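Local coordinates for solute-binding periplasmic protein of iron/siderophore ABC transporter (Yersinia pestis, PDB 6B2Y) that probably binds a chelated iron complex in the periplasm and hands it to an ABC transporter for uptake, at residues K214-F219 and K348-E353; A271-Y276 and N316-V321; D198-V203 and L341-F346; E221-A226 and I277-K282. One frame throughout, in Å; residues are numbered along the deposited sequence.

Contact 1 (K214-F219 and K348-E353); sequences KKPSVF and KWFYPE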
# COMPACT_ATOMS: atom_id res chain seq x y z
N LYS A 214 14.67 -1.77 24.19
CA LYS A 214 15.45 -0.75 23.53
C LYS A 214 14.79 -0.21 22.27
O LYS A 214 15.39 0.63 21.58
CB LYS A 214 16.83 -1.30 23.16
CG LYS A 214 17.60 -1.91 24.34
CD LYS A 214 19.09 -1.87 24.10
CE LYS A 214 19.87 -1.86 25.41
NZ LYS A 214 21.33 -1.78 25.17
N LYS A 215 13.57 -0.63 21.97
CA LYS A 215 12.79 -0.26 20.79
C LYS A 215 11.96 1.00 21.04
O LYS A 215 11.28 1.10 22.07
CB LYS A 215 11.85 -1.39 20.39
CG LYS A 215 12.59 -2.61 19.91
CD LYS A 215 11.63 -3.70 19.48
CE LYS A 215 12.42 -4.90 18.96
NZ LYS A 215 11.50 -5.95 18.42
N PRO A 216 11.97 1.95 20.11
CA PRO A 216 11.15 3.15 20.29
C PRO A 216 9.67 2.83 20.17
O PRO A 216 9.26 1.99 19.36
CB PRO A 216 11.61 4.06 19.14
CG PRO A 216 12.00 3.08 18.06
CD PRO A 216 12.64 1.92 18.81
N SER A 217 8.86 3.50 20.98
CA SER A 217 7.41 3.37 20.85
C SER A 217 6.97 4.23 19.68
O SER A 217 7.54 5.29 19.42
CB SER A 217 6.70 3.78 22.14
OG SER A 217 7.05 5.09 22.54
N VAL A 218 5.97 3.74 18.95
CA VAL A 218 5.59 4.33 17.67
C VAL A 218 4.08 4.41 17.60
O VAL A 218 3.38 3.43 17.91
CB VAL A 218 6.11 3.50 16.47
CG1 VAL A 218 5.68 4.16 15.14
CG2 VAL A 218 7.62 3.30 16.53
N PHE A 219 3.57 5.55 17.15
CA PHE A 219 2.17 5.67 16.78
C PHE A 219 2.08 6.08 15.32
O PHE A 219 2.71 7.07 14.92
CB PHE A 219 1.41 6.68 17.64
CG PHE A 219 -0.04 6.80 17.26
CD1 PHE A 219 -0.92 5.77 17.53
CD2 PHE A 219 -0.52 7.93 16.60
CE1 PHE A 219 -2.26 5.85 17.17
CE2 PHE A 219 -1.86 8.01 16.24
CZ PHE A 219 -2.72 6.98 16.53
N LYS A 348 14.97 3.06 8.90
CA LYS A 348 15.97 4.12 8.82
C LYS A 348 15.61 5.28 9.73
O LYS A 348 16.51 5.93 10.30
CB LYS A 348 16.13 4.57 7.37
CG LYS A 348 17.41 5.37 7.09
CD LYS A 348 17.46 5.82 5.64
CE LYS A 348 18.63 6.76 5.40
NZ LYS A 348 19.93 6.03 5.37
N TRP A 349 14.32 5.60 9.86
CA TRP A 349 13.91 6.62 10.82
C TRP A 349 14.16 6.17 12.26
O TRP A 349 14.63 6.96 13.08
CB TRP A 349 12.43 6.97 10.66
CG TRP A 349 12.07 7.57 9.35
CD1 TRP A 349 12.88 8.30 8.52
CD2 TRP A 349 10.79 7.52 8.71
NE1 TRP A 349 12.18 8.70 7.40
CE2 TRP A 349 10.89 8.24 7.50
CE3 TRP A 349 9.56 6.94 9.06
CZ2 TRP A 349 9.81 8.38 6.63
CZ3 TRP A 349 8.49 7.09 8.19
CH2 TRP A 349 8.62 7.80 6.99
N PHE A 350 13.85 4.90 12.57
CA PHE A 350 13.92 4.44 13.95
C PHE A 350 15.36 4.33 14.41
O PHE A 350 15.66 4.57 15.59
CB PHE A 350 13.25 3.06 14.11
CG PHE A 350 11.77 3.02 13.78
CD1 PHE A 350 11.05 4.18 13.52
CD2 PHE A 350 11.11 1.79 13.72
CE1 PHE A 350 9.70 4.12 13.21
CE2 PHE A 350 9.76 1.72 13.41
CZ PHE A 350 9.05 2.88 13.14
N TYR A 351 16.26 3.90 13.53
CA TYR A 351 17.66 3.66 13.87
C TYR A 351 18.53 4.29 12.80
O TYR A 351 19.12 3.60 11.95
CB TYR A 351 17.93 2.16 14.00
CG TYR A 351 17.03 1.47 15.00
CD1 TYR A 351 17.31 1.48 16.36
CD2 TYR A 351 15.88 0.79 14.58
CE1 TYR A 351 16.49 0.87 17.27
CE2 TYR A 351 15.05 0.16 15.50
CZ TYR A 351 15.37 0.19 16.85
OH TYR A 351 14.56 -0.43 17.78
N PRO A 352 18.64 5.63 12.80
CA PRO A 352 19.38 6.31 11.73
C PRO A 352 20.83 5.87 11.62
O PRO A 352 21.34 5.68 10.52
CB PRO A 352 19.27 7.80 12.11
CG PRO A 352 18.19 7.88 13.13
CD PRO A 352 18.14 6.56 13.83
N GLU A 353 21.50 5.71 12.77
CA GLU A 353 22.90 5.32 12.77
C GLU A 353 23.11 3.96 12.13
O GLU A 353 23.96 3.79 11.25
CB GLU A 353 23.42 5.33 14.21
CG GLU A 353 24.76 4.65 14.41
CD GLU A 353 25.74 5.51 15.18
OE1 GLU A 353 26.96 5.38 14.92
OE2 GLU A 353 25.30 6.30 16.04
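Two aromatic rings, those of Phe350 and Tyr351 at the end of helix 340-350, receive the apolar side chains of Pro216, just before strand 217-221, and Val218 within it. Val218 brings CG2 obliquely to the Phe350 ring, an off-centre CH-pi contact 4.2 Å from the centroid and 29° off the normal; the closest ring atom is CZ, 3.7 Å from CG2. Phe350 is turned toward Val218 by a chi1 of -61°, which sets CG anti to the carbonyl carbon. Pro216 meets the same residue nearer its root, with CG 4.1 Å from Phe350 CB. The Tyr351 ring has Lys214 O at its edge, near its plane, whereas Pro216 CD approaches obliquely, 3.2 Å from the phenol oxygen OH. That hydroxyl is also 3.5 Å from Lys215 CA, and its hydrogen bond goes to Gly247 O, outside both segments, which satisfies it. Tyr351 has already left helical geometry. The contact thus packs a helix C-terminus against the start of a parallel strand in an alpha/beta domain. Ile275 and Ile277 of the neighbouring strand 275-280 also touch Phe350, while Ala246 borders the same ring and Ile210 borders Tyr351.

Contact 2 (A271-Y276 and N316-V321); sequences AKPDIY and NTLSAV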
# COMPACT_ATOMS: atom_id res chain seq x y z
N ALA A 271 -0.18 7.79 25.76
CA ALA A 271 0.87 6.83 25.43
C ALA A 271 2.24 7.48 25.26
O ALA A 271 3.26 6.80 25.40
CB ALA A 271 0.49 6.06 24.17
N LYS A 272 2.27 8.78 24.96
CA LYS A 272 3.51 9.53 24.80
C LYS A 272 4.53 8.82 23.89
O LYS A 272 5.66 8.57 24.30
CB LYS A 272 4.12 9.83 26.16
CG LYS A 272 3.07 10.23 27.20
CD LYS A 272 3.70 10.68 28.51
CE LYS A 272 3.59 9.60 29.57
NZ LYS A 272 4.80 9.57 30.43
N PRO A 273 4.15 8.52 22.65
CA PRO A 273 5.03 7.71 21.79
C PRO A 273 6.33 8.42 21.48
O PRO A 273 6.38 9.64 21.30
CB PRO A 273 4.19 7.51 20.52
CG PRO A 273 3.23 8.68 20.52
CD PRO A 273 2.91 8.91 21.95
N ASP A 274 7.40 7.63 21.38
CA ASP A 274 8.70 8.19 21.03
C ASP A 274 8.70 8.78 19.62
O ASP A 274 9.35 9.80 19.37
CB ASP A 274 9.78 7.12 21.13
CG ASP A 274 9.97 6.61 22.54
OD1 ASP A 274 9.77 7.40 23.50
OD2 ASP A 274 10.34 5.42 22.70
N ILE A 275 7.98 8.14 18.70
CA ILE A 275 8.01 8.46 17.28
C ILE A 275 6.58 8.58 16.77
O ILE A 275 5.71 7.78 17.14
CB ILE A 275 8.79 7.39 16.49
CG1 ILE A 275 10.27 7.43 16.87
CG2 ILE A 275 8.60 7.54 14.98
CD1 ILE A 275 11.09 6.32 16.26
N TYR A 276 6.32 9.58 15.92
CA TYR A 276 5.01 9.82 15.33
C TYR A 276 5.12 9.72 13.82
O TYR A 276 6.02 10.31 13.22
CB TYR A 276 4.45 11.20 15.73
CG TYR A 276 3.22 11.58 14.92
CD1 TYR A 276 1.95 11.19 15.33
CD2 TYR A 276 3.33 12.32 13.76
CE1 TYR A 276 0.83 11.52 14.60
CE2 TYR A 276 2.20 12.66 13.01
CZ TYR A 276 0.96 12.27 13.44
OH TYR A 276 -0.17 12.59 12.71
N ASN A 316 -0.17 18.45 18.46
CA ASN A 316 0.97 19.35 18.60
C ASN A 316 1.49 19.44 20.04
O ASN A 316 2.45 20.19 20.28
CB ASN A 316 0.64 20.75 18.06
CG ASN A 316 -0.51 21.42 18.80
OD1 ASN A 316 -0.94 20.98 19.86
ND2 ASN A 316 -1.02 22.52 18.22
N THR A 317 0.91 18.70 20.98
CA THR A 317 1.45 18.59 22.33
C THR A 317 2.33 17.36 22.53
O THR A 317 2.92 17.20 23.60
CB THR A 317 0.32 18.59 23.37
OG1 THR A 317 -0.36 17.33 23.35
CG2 THR A 317 -0.69 19.72 23.08
N LEU A 318 2.43 16.48 21.52
CA LEU A 318 3.26 15.29 21.61
C LEU A 318 4.73 15.67 21.61
O LEU A 318 5.18 16.47 20.79
CB LEU A 318 2.97 14.35 20.43
CG LEU A 318 1.63 13.61 20.40
CD1 LEU A 318 1.32 13.10 18.98
CD2 LEU A 318 1.66 12.44 21.38
N SER A 319 5.50 15.09 22.54
CA SER A 319 6.94 15.26 22.51
C SER A 319 7.53 14.79 21.19
O SER A 319 8.52 15.35 20.71
CB SER A 319 7.60 14.54 23.68
OG SER A 319 7.12 15.02 24.92
N ALA A 320 6.96 13.73 20.59
CA ALA A 320 7.47 13.28 19.30
C ALA A 320 7.34 14.36 18.24
O ALA A 320 8.20 14.46 17.35
CB ALA A 320 6.72 12.01 18.85
N VAL A 321 6.30 15.18 18.33
CA VAL A 321 6.07 16.23 17.35
C VAL A 321 7.07 17.37 17.52
O VAL A 321 7.54 17.95 16.53
CB VAL A 321 4.61 16.72 17.45
CG1 VAL A 321 4.45 18.10 16.81
CG2 VAL A 321 3.67 15.69 16.81
O HOH W 1 5.27 12.14 21.69
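The backbones come nearest at Ile275 and Ala320, whose CA atoms are 5.3 Å apart where the entry to strand 275-280 passes the first turn of helix 319-322. This is a short helix packed where a loop enters the middle strand of the mixed sheet of an alpha/beta domain, with Leu318 at the N-cap position of that helix. Ala320 is the close-fitting element: its methyl CB sits against the backbone of the loop just before the strand, 3.4 Å from Pro273 O and 3.5 Å from Asp274 O, and it also touches Tyr276 CB.

Leu318 divides its two methyls between two partners. CD2 packs on the ring of Pro273, 3.8 Å from CD, and CD1 reaches obliquely to the ring of Tyr276, 4.2 Å from CD1 of that ring. The leucine crosses each partner at about a right angle, one methyl to each. Tyr276 turns its ring to this side because CG stands opposite the backbone N (chi1 169°); its hydroxyl goes further, to a hydrogen bond with Glu221 OE2. Leu269 of helix 265-271 adds to the apolar surroundings of Leu318, and Ile309 and Leu310 of helix 299-310 do the same for Tyr276.

The polar link across the contact is made by one water at the helix start. It donates to Pro273 O at 2.8 Å and accepts from the backbone N of Ala320 at 2.6 Å.

Contact 3 (D198-V203 and L341-F346); sequences DNVDKV and LAIQSF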
# COMPACT_ATOMS: atom_id res chain seq x y z
N ASP A 198 15.00 -10.08 -0.05
CA ASP A 198 16.34 -9.52 0.09
C ASP A 198 16.29 -8.14 0.72
O ASP A 198 17.09 -7.82 1.61
CB ASP A 198 17.03 -9.45 -1.26
CG ASP A 198 17.57 -10.79 -1.69
OD1 ASP A 198 17.49 -11.72 -0.87
OD2 ASP A 198 18.07 -10.91 -2.83
N ASN A 199 15.35 -7.31 0.30
CA ASN A 199 15.29 -5.96 0.82
C ASN A 199 14.63 -5.87 2.19
O ASN A 199 14.91 -4.91 2.92
CB ASN A 199 14.62 -5.04 -0.20
CG ASN A 199 15.62 -4.56 -1.23
OD1 ASN A 199 16.46 -3.72 -0.92
ND2 ASN A 199 15.60 -5.16 -2.41
N VAL A 200 13.79 -6.83 2.58
CA VAL A 200 13.36 -6.86 3.97
C VAL A 200 14.48 -7.38 4.86
O VAL A 200 14.64 -6.91 6.00
CB VAL A 200 12.08 -7.71 4.12
CG1 VAL A 200 11.77 -8.03 5.61
CG2 VAL A 200 10.90 -7.02 3.45
N ASP A 201 15.28 -8.33 4.37
CA ASP A 201 16.35 -8.89 5.21
C ASP A 201 17.42 -7.85 5.53
O ASP A 201 18.08 -7.95 6.58
CB ASP A 201 17.00 -10.11 4.54
CG ASP A 201 16.08 -11.32 4.50
OD1 ASP A 201 14.97 -11.28 5.09
OD2 ASP A 201 16.47 -12.32 3.85
N LYS A 202 17.62 -6.86 4.65
CA LYS A 202 18.50 -5.74 4.96
C LYS A 202 18.11 -5.07 6.26
O LYS A 202 18.98 -4.57 6.99
CB LYS A 202 18.45 -4.69 3.84
CG LYS A 202 19.10 -5.12 2.56
CD LYS A 202 18.84 -4.10 1.47
CE LYS A 202 19.44 -4.55 0.17
NZ LYS A 202 19.25 -3.55 -0.90
N VAL A 203 16.82 -5.03 6.55
CA VAL A 203 16.30 -4.43 7.77
C VAL A 203 16.34 -5.42 8.93
O VAL A 203 16.82 -5.09 10.01
CB VAL A 203 14.86 -3.92 7.54
CG1 VAL A 203 14.21 -3.51 8.86
CG2 VAL A 203 14.86 -2.75 6.54
N LEU A 341 9.24 -0.64 0.71
CA LEU A 341 9.79 0.71 0.81
C LEU A 341 9.37 1.38 2.10
O LEU A 341 10.13 2.19 2.66
CB LEU A 341 9.35 1.55 -0.39
CG LEU A 341 9.83 0.97 -1.72
CD1 LEU A 341 9.11 1.63 -2.89
CD2 LEU A 341 11.33 1.12 -1.86
N ALA A 342 8.18 1.08 2.62
CA ALA A 342 7.80 1.62 3.91
C ALA A 342 8.56 0.94 5.04
O ALA A 342 8.96 1.60 6.02
CB ALA A 342 6.29 1.47 4.12
N ILE A 343 8.77 -0.37 4.94
CA ILE A 343 9.52 -1.06 5.98
C ILE A 343 10.92 -0.48 6.12
O ILE A 343 11.40 -0.21 7.23
CB ILE A 343 9.57 -2.57 5.69
CG1 ILE A 343 8.16 -3.16 5.79
CG2 ILE A 343 10.53 -3.26 6.64
CD1 ILE A 343 8.10 -4.56 5.15
N GLN A 344 11.58 -0.23 4.98
CA GLN A 344 12.94 0.32 5.00
C GLN A 344 12.94 1.75 5.51
O GLN A 344 13.83 2.14 6.28
CB GLN A 344 13.56 0.25 3.61
CG GLN A 344 13.95 -1.15 3.16
CD GLN A 344 14.74 -1.12 1.86
OE1 GLN A 344 14.83 -0.08 1.20
NE2 GLN A 344 15.31 -2.25 1.50
N SER A 345 11.95 2.55 5.10
CA SER A 345 11.88 3.94 5.57
C SER A 345 11.65 3.99 7.08
O SER A 345 12.30 4.77 7.78
CB SER A 345 10.77 4.70 4.84
OG SER A 345 11.16 4.99 3.51
N PHE A 346 10.73 3.16 7.60
CA PHE A 346 10.52 3.11 9.04
C PHE A 346 11.81 2.78 9.77
O PHE A 346 12.17 3.44 10.75
CB PHE A 346 9.46 2.06 9.40
CG PHE A 346 8.05 2.46 9.06
CD1 PHE A 346 7.80 3.54 8.21
CD2 PHE A 346 6.98 1.74 9.56
CE1 PHE A 346 6.51 3.89 7.89
CE2 PHE A 346 5.69 2.07 9.24
CZ PHE A 346 5.44 3.18 8.40
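Gln344 and Asn199 form the polar grip between two nearly parallel helices; the axes of the two segments approach to 9.5 Å at 16°. One amide nitrogen serves two acceptors of the same residue. Gln344 NE2 gives an almost straight bond to the backbone Asn199 O, 3.0 Å long with an N-H...O angle of 169°, and a more bent one, 3.1 Å and 141°, to the side-chain Asn199 OD1. Both acceptors lie close to the amide plane of the glutamine, which fixes the rotation of that group, and the other end of the amide, OE1, is held by Thr363 OG1. The extended glutamine chain carries the amide across the gap, and its CG packs on Val203 CG2 at 3.8 Å.

The outer side is different. Lys202 is exposed and its extended chain runs back along its own helix, putting NZ 2.8 Å from Asn199 OD1. It reaches this oxygen from the face opposite to Gln344 NE2, and its donor stands above the carbonyl plane. The lysine would be expected to polarise the asparagine carbonyl.

Away from the amides, the packing is apolar and less close: Val200 CG2 is 4.1 Å from Ile343 CD1, and Val203 CG1 is 4.3 Å from Ile343 CG2. Helix 186-207, which separates the two sheets along the chain, is consistent with the long lobe-joining helix of siderophore-binding proteins. Here it lies alongside helix 340-350 of the second lobe, with Gln245 of helix 239-245 touching both Val200 and Ile343, and helix 360-371 bordering Asn199 through Thr363.

Contact 4 (E221-A226 and I277-K282); sequences ELRAGA and IASGGK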
# COMPACT_ATOMS: atom_id res chain seq x y z
N GLU A 221 -0.60 7.40 12.55
CA GLU A 221 -1.93 7.92 12.29
C GLU A 221 -2.19 7.77 10.80
O GLU A 221 -1.64 8.51 9.98
CB GLU A 221 -2.05 9.38 12.73
CG GLU A 221 -3.48 9.85 12.72
CD GLU A 221 -3.62 11.32 13.00
OE1 GLU A 221 -4.74 11.84 12.84
OE2 GLU A 221 -2.62 11.96 13.37
N LEU A 222 -3.01 6.78 10.44
CA LEU A 222 -3.34 6.55 9.03
C LEU A 222 -4.31 7.62 8.51
O LEU A 222 -5.29 7.96 9.17
CB LEU A 222 -3.94 5.16 8.85
CG LEU A 222 -2.99 4.03 9.22
CD1 LEU A 222 -3.74 2.68 9.25
CD2 LEU A 222 -1.82 3.98 8.24
N ARG A 223 -4.04 8.10 7.30
CA ARG A 223 -4.83 9.17 6.69
C ARG A 223 -5.01 10.33 7.65
O ARG A 223 -6.11 10.85 7.85
CB ARG A 223 -6.17 8.64 6.19
CG ARG A 223 -6.03 7.38 5.34
CD ARG A 223 -7.38 6.77 4.99
NE ARG A 223 -8.15 6.44 6.18
CZ ARG A 223 -9.35 6.95 6.44
NH1 ARG A 223 -10.00 6.61 7.55
NH2 ARG A 223 -9.90 7.81 5.59
N ALA A 224 -3.90 10.72 8.29
CA ALA A 224 -3.90 11.74 9.32
C ALA A 224 -4.55 13.02 8.83
O ALA A 224 -4.23 13.52 7.74
CB ALA A 224 -2.47 12.03 9.76
N GLY A 225 -5.46 13.55 9.64
CA GLY A 225 -6.08 14.83 9.37
C GLY A 225 -7.16 14.81 8.32
O GLY A 225 -7.74 15.86 8.04
N ALA A 226 -7.46 13.65 7.73
CA ALA A 226 -8.42 13.58 6.64
C ALA A 226 -9.85 13.46 7.14
O ALA A 226 -10.76 14.08 6.57
CB ALA A 226 -8.08 12.41 5.72
N ILE A 277 4.21 8.96 13.21
CA ILE A 277 4.15 8.79 11.76
C ILE A 277 2.74 9.13 11.31
O ILE A 277 1.76 8.65 11.89
CB ILE A 277 4.50 7.35 11.32
CG1 ILE A 277 5.82 6.91 11.92
CG2 ILE A 277 4.58 7.27 9.80
CD1 ILE A 277 6.24 5.51 11.46
N ALA A 278 2.63 9.93 10.24
CA ALA A 278 1.36 10.19 9.58
C ALA A 278 1.39 9.56 8.19
O ALA A 278 2.40 9.62 7.49
CB ALA A 278 1.10 11.70 9.45
N SER A 279 0.28 8.96 7.77
CA SER A 279 0.15 8.50 6.39
C SER A 279 -0.80 9.40 5.63
O SER A 279 -1.74 9.96 6.20
CB SER A 279 -0.34 7.04 6.28
OG SER A 279 -1.75 6.95 6.32
N GLY A 280 -0.57 9.51 4.32
CA GLY A 280 -1.47 10.27 3.48
C GLY A 280 -1.09 10.13 2.02
O GLY A 280 -0.07 9.55 1.68
N GLY A 281 -1.95 10.69 1.16
CA GLY A 281 -1.74 10.57 -0.27
C GLY A 281 -2.42 11.67 -1.06
O GLY A 281 -2.82 11.48 -2.22
N LYS A 282 -2.56 12.83 -0.44
CA LYS A 282 -3.23 13.94 -1.11
C LYS A 282 -2.38 14.47 -2.26
O LYS A 282 -1.15 14.33 -2.29
CB LYS A 282 -3.53 15.07 -0.12
CG LYS A 282 -4.59 14.72 0.90
CD LYS A 282 -5.91 14.37 0.25
CE LYS A 282 -6.94 13.95 1.28
NZ LYS A 282 -8.07 13.24 0.63
O HOH W 2 -3.03 12.47 5.70
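A chi1 of 85° places Ser279 OG between its own backbone N and carbonyl carbon, from where it points at the turn that follows strand 217-221. There it accepts a nearly straight bond from Arg223 N, 2.7 Å long, and it is also bonded to His331 ND1, so a buried hydroxyl links the turn to a loop residue. Leu222 closes over it, with CD2 3.5 Å from Ser279 OG. Positive phi and psi at Arg223 (50° and 45°) belong to the type II beta turn Glu221 to Ala224, and they swing Ala224 back toward the strand, where its CB lies 3.6 Å from Ala278 CB.

Upstream the two segments are neighbouring parallel strands of the mixed sheet, paired at Glu221 and Ala278. Glu221 N donates to Ile277 O at 2.8 Å and Ser279 N returns a bond to Glu221 O, the staggered pattern of parallel strands. The turn then takes over from the strand: Ala224 N donates to Ser279 O at 3.1 Å, and a water gives hydrogen bonds to both Ala224 O and Ser279 O. Glu221 OE2, the partner of Tyr276, also meets Arg312 in a salt bridge.

Overall arrangement
Contacts 1, 2 and 4 are built on the same mixed sheet, where strands 217-221 and 275-280 are neighbours, whereas contact 3 joins two helices. Contacts 1 and 3 share helix 340-350, and Ile277 of contact 4 reaches both Phe350 of contact 1 and Phe346 of contact 3. Contacts 2 and 4 meet where Tyr276 bonds to Glu221. Contacts 2, 3 and 4 are buried, and contact 1 is partly so. Chemistry changes with place: backbone bonding pairs the strands in contact 4, its centre about 13 Å from that of the chain; apolar packing covers the strand starts in contacts 1 and 2, about 21 and 25 Å out; and between helices contact 3 adds an amide grip.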